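Local coordinates for protein glutathione S-transferase (Burkholderia xenovorans, PDB 2DSA) that binds glutathione, reductively dechlorinates metabolites of polychlorinated biphenyls, and probably has general glutathione transferase activity, at residues L18-L23 / E189-A194. Residues are numbered along the deposited sequence; the frame is centred on the assembly and turned at random.
Sequences LREAGL and EAVQSA
In this glutathione S-transferase fold, helix 12-21 of the thioredoxin-like N-terminal domain packs against helix 189-197 near the C-terminus, and R19 and E20 close round A190. The contact is small, burying 240 Å² in all. The backbones come nearest at R19 and A190, whose CA atoms are 5.3 Å apart. Here the two CB atoms meet directly, CB of R19 lying 3.7 Å from CB of A190. The methyl of A190 also takes the carboxylate end of E20, with OE2 of E20 3.3 Å from CB of A190. The E20 chain folds back about its CB-CG bond (chi2 -71°), which brings OE2 against this methyl. The same OE2 forms a salt bridge with NE of R188, the residue just before helix 189-197. A water bridges the two helices: it donates to OE2 of E20 at 2.8 Å and accepts from the backbone N of A190. The carboxylate of E20 is thus held by R188 and reaches N of A190 through the water.

The R19 side chain runs alongside the next turn of helix 189-197, past S193 and A194. Its chain is extended from CG to NE, which carries CD to 3.9 Å from CB of S193 and lays it against A194. The carbonyl O of S193 sits over one face of the guanidinium, above its centre, and is not hydrogen-bonded to it there. NE of R19 is instead hydrogen-bonded to NE2 of H15, one turn earlier on its own helix. A194 packs beside this pair, also touching L12 and I16. Beyond R19, helix 12-21 ends in a Schellman motif with G22 at the C-prime position. On the facing helix, O of E189 accepts from N and OG of S193 on opposite faces of its carbonyl plane, the OG bond being 2.7 Å long.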
ATOM      1  N   LEU A  18      18.160  -4.988   0.924  1.00 32.57           N
ATOM      2  CA  LEU A  18      18.985  -6.158   1.264  1.00 33.65           C
ATOM      3  C   LEU A  18      20.476  -5.820   1.344  1.00 34.41           C
ATOM      4  O   LEU A  18      21.161  -6.266   2.270  1.00 35.82           O
ATOM      5  CB  LEU A  18      18.755  -7.297   0.266  1.00 33.28           C
ATOM      6  CG  LEU A  18      17.398  -7.996   0.375  1.00 32.97           C
ATOM      7  CD1 LEU A  18      17.021  -8.726  -0.906  1.00 30.89           C
ATOM      8  CD2 LEU A  18      17.390  -8.954   1.567  1.00 35.34           C
ATOM      9  N   ARG A  19      20.972  -5.022   0.396  1.00 35.03           N
ATOM     10  CA  ARG A  19      22.381  -4.601   0.377  1.00 35.90           C
ATOM     11  C   ARG A  19      22.693  -3.604   1.473  1.00 36.08           C
ATOM     12  O   ARG A  19      23.757  -3.670   2.079  1.00 36.39           O
ATOM     13  CB  ARG A  19      22.765  -4.011  -0.982  1.00 36.12           C
ATOM     14  CG  ARG A  19      22.734  -5.039  -2.066  1.00 35.99           C
ATOM     15  CD  ARG A  19      23.393  -4.541  -3.316  1.00 38.02           C
ATOM     16  NE  ARG A  19      23.326  -5.588  -4.334  1.00 42.08           N
ATOM     17  CZ  ARG A  19      24.309  -6.443  -4.615  1.00 43.83           C
ATOM     18  NH1 ARG A  19      25.478  -6.364  -3.983  1.00 44.52           N
ATOM     19  NH2 ARG A  19      24.121  -7.370  -5.548  1.00 45.41           N
ATOM     20  N   GLU A  20      21.761  -2.692   1.727  1.00 35.87           N
ATOM     21  CA  GLU A  20      21.881  -1.778   2.852  1.00 36.69           C
ATOM     22  C   GLU A  20      21.970  -2.553   4.173  1.00 36.70           C
ATOM     23  O   GLU A  20      22.750  -2.198   5.052  1.00 36.03           O
ATOM     24  CB  GLU A  20      20.715  -0.774   2.885  1.00 36.77           C
ATOM     25  CG  GLU A  20      20.777   0.332   1.837  1.00 38.32           C
ATOM     26  CD  GLU A  20      21.869   1.381   2.098  1.00 41.29           C
ATOM     27  OE1 GLU A  20      22.372   1.519   3.237  1.00 41.51           O
ATOM     28  OE2 GLU A  20      22.226   2.093   1.141  1.00 44.27           O
ATOM     29  N   ALA A  21      21.177  -3.618   4.286  1.00 37.38           N
ATOM     30  CA  ALA A  21      21.127  -4.454   5.475  1.00 37.99           C
ATOM     31  C   ALA A  21      22.373  -5.333   5.612  1.00 38.97           C
ATOM     32  O   ALA A  21      22.683  -5.804   6.710  1.00 39.21           O
ATOM     33  CB  ALA A  21      19.887  -5.325   5.448  1.00 37.28           C
ATOM     34  N   GLY A  22      23.062  -5.567   4.497  1.00 39.78           N
ATOM     35  CA  GLY A  22      24.238  -6.442   4.476  1.00 40.86           C
ATOM     36  C   GLY A  22      23.924  -7.927   4.517  1.00 41.33           C
ATOM     37  O   GLY A  22      24.781  -8.716   4.905  1.00 41.91           O
ATOM     38  N   LEU A  23      22.710  -8.311   4.106  1.00 41.67           N
ATOM     39  CA  LEU A  23      22.240  -9.707   4.191  1.00 41.61           C
ATOM     40  C   LEU A  23      22.691 -10.553   3.001  1.00 42.48           C
ATOM     41  O   LEU A  23      22.952 -10.013   1.912  1.00 42.59           O
ATOM     42  CB  LEU A  23      20.708  -9.774   4.306  1.00 41.24           C
ATOM     43  CG  LEU A  23      20.001  -9.127   5.501  1.00 40.46           C
ATOM     44  CD1 LEU A  23      18.493  -9.262   5.373  1.00 39.87           C
ATOM     45  CD2 LEU A  23      20.459  -9.694   6.839  1.00 40.89           C
ATOM     46  N   GLU A 189      26.662   3.503  -1.481  1.00 44.77           N
ATOM     47  CA  GLU A 189      27.359   2.345  -2.093  1.00 46.04           C
ATOM     48  C   GLU A 189      26.454   1.132  -2.370  1.00 44.77           C
ATOM     49  O   GLU A 189      26.640   0.450  -3.370  1.00 44.52           O
ATOM     50  CB  GLU A 189      28.652   1.955  -1.338  1.00 45.83           C
ATOM     51  CG  GLU A 189      28.589   2.104   0.184  1.00 48.69           C
ATOM     52  CD  GLU A 189      29.940   1.852   0.899  1.00 50.21           C
ATOM     53  OE1 GLU A 189      30.414   2.781   1.611  1.00 53.93           O
ATOM     54  OE2 GLU A 189      30.513   0.730   0.759  1.00 54.78           O
ATOM     55  N   ALA A 190      25.470   0.887  -1.502  1.00 44.27           N
ATOM     56  CA  ALA A 190      24.468  -0.169  -1.722  1.00 43.51           C
ATOM     57  C   ALA A 190      23.539   0.139  -2.896  1.00 43.19           C
ATOM     58  O   ALA A 190      23.171  -0.756  -3.651  1.00 43.00           O
ATOM     59  CB  ALA A 190      23.661  -0.415  -0.463  1.00 43.66           C
ATOM     60  N   VAL A 191      23.161   1.406  -3.055  1.00 43.16           N
ATOM     61  CA  VAL A 191      22.326   1.805  -4.196  1.00 42.68           C
ATOM     62  C   VAL A 191      23.074   1.588  -5.520  1.00 42.85           C
ATOM     63  O   VAL A 191      22.548   0.953  -6.436  1.00 42.98           O
ATOM     64  CB  VAL A 191      21.814   3.262  -4.075  1.00 42.57           C
ATOM     65  CG1 VAL A 191      21.097   3.682  -5.350  1.00 42.51           C
ATOM     66  CG2 VAL A 191      20.887   3.413  -2.874  1.00 41.45           C
ATOM     67  N   GLN A 192      24.307   2.087  -5.607  1.00 43.11           N
ATOM     68  CA  GLN A 192      25.129   1.912  -6.820  1.00 43.28           C
ATOM     69  C   GLN A 192      25.520   0.452  -7.086  1.00 43.25           C
ATOM     70  O   GLN A 192      25.623   0.038  -8.242  1.00 43.72           O
ATOM     71  CB  GLN A 192      26.369   2.821  -6.791  1.00 43.10           C
ATOM     72  CG  GLN A 192      26.050   4.324  -6.967  1.00 44.07           C
ATOM     73  CD  GLN A 192      25.414   4.657  -8.332  1.00 45.84           C
ATOM     74  OE1 GLN A 192      25.895   4.207  -9.375  1.00 46.72           O
ATOM     75  NE2 GLN A 192      24.335   5.446  -8.321  1.00 43.90           N
ATOM     76  N   SER A 193      25.730  -0.319  -6.017  1.00 43.34           N
ATOM     77  CA  SER A 193      25.989  -1.757  -6.125  1.00 43.69           C
ATOM     78  C   SER A 193      24.807  -2.524  -6.700  1.00 43.35           C
ATOM     79  O   SER A 193      24.999  -3.454  -7.485  1.00 42.77           O
ATOM     80  CB  SER A 193      26.343  -2.353  -4.769  1.00 43.63           C
ATOM     81  OG  SER A 193      27.616  -1.905  -4.346  1.00 46.27           O
ATOM     82  N   ALA A 194      23.593  -2.135  -6.299  1.00 43.16           N
ATOM     83  CA  ALA A 194      22.381  -2.781  -6.795  1.00 42.92           C
ATOM     84  C   ALA A 194      22.152  -2.461  -8.268  1.00 43.07           C
ATOM     85  O   ALA A 194      21.831  -3.359  -9.050  1.00 43.16           O
ATOM     86  CB  ALA A 194      21.160  -2.413  -5.940  1.00 42.66           C
TER
HETATM   87  O   HOH W   1      25.070   2.112   1.270  1.00 39.15           O